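Local coordinates for putative exported protein (PDB 3OCJ), which is of unknown function but carries a methyltransferase domain of the Rossmann-like class and so probably binds S-adenosylmethionine, at residues Q243-P247 with H248-L252. Residues are numbered along the deposited sequence; the frame is centred on the assembly and turned at random.
Sequences QAIDP and HDLQL
The carboxylate oxygen OD2 of D246 accepts the backbone N-H of D249 at 2.8 Å from OD2 to N, through its anti lone pair and with an N-H...O angle of 162°. Holding CG anti to the backbone N (chi1 180°) brings OD2 of D246 to the backbone nitrogens of H248 and D249, with N of H248 3.1 Å from OD2. A water ties D246 and H248 together as well: it accepts from H248 N and donates weakly to OD1 of D246, at 3.1 Å from that oxygen. This is a worked case of the N-cap: an aspartate just before helix 247-261 answers an amide of the first turn, and its negative charge should sit favourably against the positive end of the helix dipole. P247 follows as the first helical residue, a place that suits proline because an amide there needs no acceptor within the helix, and the missing N-H costs nothing. The regular i to i+4 ladder starts at the cap itself, with L250 N bonded to D246 O at 3.0 Å and Q251 N to P247 O. A second carboxylate crowds the cap, D249 OD2 lying 3.4 Å from D246 OD2 with the two planes turned 39° apart; the salt bridge from D249 OD1 to R94, on helix 86-94, probably eases that repulsion. Ahead of the cap, I245 sends its CG2 methyl, anti to the backbone N, against CB of L250 at 3.7 Å, an apolar contact flanked by W240 and A293 on I245 and by M242 on L250.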
ATOM      1  N   GLN A 243      14.659 -10.182  14.567  1.00 17.60           N
ATOM      2  CA  GLN A 243      14.655 -11.642  14.574  1.00 18.65           C
ATOM      3  C   GLN A 243      13.587 -12.212  13.650  1.00 20.90           C
ATOM      4  O   GLN A 243      13.555 -13.419  13.392  1.00 20.75           O
ATOM      5  CB  GLN A 243      14.458 -12.182  15.994  1.00 20.84           C
ATOM      6  CG  GLN A 243      15.681 -12.005  16.872  1.00 29.94           C
ATOM      7  CD  GLN A 243      15.417 -11.087  18.045  1.00 44.71           C
ATOM      8  OE1 GLN A 243      15.062  -9.924  17.867  1.00 46.30           O
ATOM      9  NE2 GLN A 243      15.589 -11.606  19.255  1.00 45.58           N
ATOM     10  N   ALA A 244      12.723 -11.338  13.142  1.00 16.65           N
ATOM     11  CA  ALA A 244      11.639 -11.742  12.256  1.00 13.73           C
ATOM     12  C   ALA A 244      11.946 -11.391  10.801  1.00 15.24           C
ATOM     13  O   ALA A 244      11.068 -11.485   9.945  1.00 17.28           O
ATOM     14  CB  ALA A 244      10.328 -11.090  12.693  1.00 17.52           C
ATOM     15  N   ILE A 245      13.191 -10.996  10.537  1.00 14.16           N
ATOM     16  CA  ILE A 245      13.596 -10.549   9.200  1.00 16.23           C
ATOM     17  C   ILE A 245      14.832 -11.314   8.757  1.00 16.33           C
ATOM     18  O   ILE A 245      15.830 -11.363   9.477  1.00 18.46           O
ATOM     19  CB  ILE A 245      13.916  -9.041   9.179  1.00 15.27           C
ATOM     20  CG1 ILE A 245      12.716  -8.234   9.704  1.00 15.48           C
ATOM     21  CG2 ILE A 245      14.311  -8.599   7.769  1.00 16.14           C
ATOM     22  CD1 ILE A 245      13.016  -6.747   9.923  1.00 17.33           C
ATOM     23  N   ASP A 246      14.781 -11.919   7.576  1.00 17.13           N
ATOM     24  CA  ASP A 246      15.961 -12.598   7.057  1.00 21.39           C
ATOM     25  C   ASP A 246      17.028 -11.566   6.694  1.00 17.89           C
ATOM     26  O   ASP A 246      16.763 -10.645   5.919  1.00 17.09           O
ATOM     27  CB  ASP A 246      15.611 -13.446   5.834  1.00 21.40           C
ATOM     28  CG  ASP A 246      16.821 -14.160   5.265  1.00 23.74           C
ATOM     29  OD1 ASP A 246      17.148 -15.261   5.761  1.00 32.62           O
ATOM     30  OD2 ASP A 246      17.468 -13.617   4.354  1.00 22.21           O
ATOM     31  N   PRO A 247      18.240 -11.700   7.254  1.00 19.02           N
ATOM     32  CA  PRO A 247      19.245 -10.662   6.998  1.00 20.37           C
ATOM     33  C   PRO A 247      19.600 -10.489   5.519  1.00 19.26           C
ATOM     34  O   PRO A 247      19.743  -9.352   5.071  1.00 18.86           O
ATOM     35  CB  PRO A 247      20.456 -11.143   7.801  1.00 24.46           C
ATOM     36  CG  PRO A 247      19.868 -11.961   8.906  1.00 25.22           C
ATOM     37  CD  PRO A 247      18.674 -12.650   8.301  1.00 18.78           C
ATOM     38  N   HIS A 248      19.739 -11.579   4.772  1.00 18.63           N
ATOM     39  CA  HIS A 248      20.115 -11.453   3.370  1.00 19.72           C
ATOM     40  C   HIS A 248      18.998 -10.812   2.560  1.00 18.22           C
ATOM     41  O   HIS A 248      19.252  -9.949   1.709  1.00 19.32           O
ATOM     42  CB  HIS A 248      20.474 -12.796   2.743  1.00 22.15           C
ATOM     43  CG  HIS A 248      20.719 -12.701   1.268  1.00 29.41           C
ATOM     44  ND1 HIS A 248      21.949 -12.374   0.738  1.00 30.92           N
ATOM     45  CD2 HIS A 248      19.878 -12.837   0.214  1.00 33.44           C
ATOM     46  CE1 HIS A 248      21.861 -12.339  -0.581  1.00 30.30           C
ATOM     47  NE2 HIS A 248      20.616 -12.618  -0.923  1.00 32.16           N
ATOM     48  N   ASP A 249      17.763 -11.245   2.803  1.00 16.92           N
ATOM     49  CA  ASP A 249      16.638 -10.685   2.058  1.00 16.28           C
ATOM     50  C   ASP A 249      16.450  -9.206   2.366  1.00 16.96           C
ATOM     51  O   ASP A 249      16.054  -8.436   1.495  1.00 15.88           O
ATOM     52  CB  ASP A 249      15.353 -11.466   2.300  1.00 16.94           C
ATOM     53  CG  ASP A 249      15.452 -12.908   1.833  1.00 18.34           C
ATOM     54  OD1 ASP A 249      16.290 -13.191   0.945  1.00 21.47           O
ATOM     55  OD2 ASP A 249      14.678 -13.746   2.336  1.00 20.83           O
ATOM     56  N   LEU A 250      16.736  -8.800   3.599  1.00 16.25           N
ATOM     57  CA  LEU A 250      16.708  -7.379   3.925  1.00 13.68           C
ATOM     58  C   LEU A 250      17.804  -6.615   3.171  1.00 17.22           C
ATOM     59  O   LEU A 250      17.559  -5.529   2.634  1.00 16.23           O
ATOM     60  CB  LEU A 250      16.834  -7.151   5.439  1.00 13.96           C
ATOM     61  CG  LEU A 250      16.814  -5.681   5.848  1.00 17.33           C
ATOM     62  CD1 LEU A 250      15.504  -4.995   5.448  1.00 19.04           C
ATOM     63  CD2 LEU A 250      17.038  -5.562   7.353  1.00 18.82           C
ATOM     64  N   GLN A 251      19.015  -7.172   3.125  1.00 17.63           N
ATOM     65  CA  GLN A 251      20.097  -6.538   2.375  1.00 17.98           C
ATOM     66  C   GLN A 251      19.697  -6.377   0.913  1.00 19.18           C
ATOM     67  O   GLN A 251      19.914  -5.325   0.310  1.00 19.14           O
ATOM     68  CB  GLN A 251      21.387  -7.358   2.463  1.00 21.61           C
ATOM     69  CG  GLN A 251      22.016  -7.363   3.843  1.00 31.79           C
ATOM     70  CD  GLN A 251      23.317  -8.143   3.886  1.00 50.89           C
ATOM     71  OE1 GLN A 251      23.405  -9.258   3.368  1.00 58.48           O
ATOM     72  NE2 GLN A 251      24.337  -7.561   4.508  1.00 54.35           N
ATOM     73  N   LEU A 252      19.104  -7.425   0.354  1.00 16.75           N
ATOM     74  CA  LEU A 252      18.613  -7.373  -1.021  1.00 17.44           C
ATOM     75  C   LEU A 252      17.602  -6.231  -1.200  1.00 17.92           C
ATOM     76  O   LEU A 252      17.728  -5.411  -2.111  1.00 16.92           O
ATOM     77  CB  LEU A 252      18.002  -8.715  -1.422  1.00 19.46           C
ATOM     78  CG  LEU A 252      17.353  -8.767  -2.810  1.00 18.77           C
ATOM     79  CD1 LEU A 252      18.397  -8.609  -3.912  1.00 21.07           C
ATOM     80  CD2 LEU A 252      16.557 -10.054  -3.008  1.00 22.50           C
TER
HETATM   81  O   HOH W   1      20.175 -14.553   5.784  1.00 29.79           O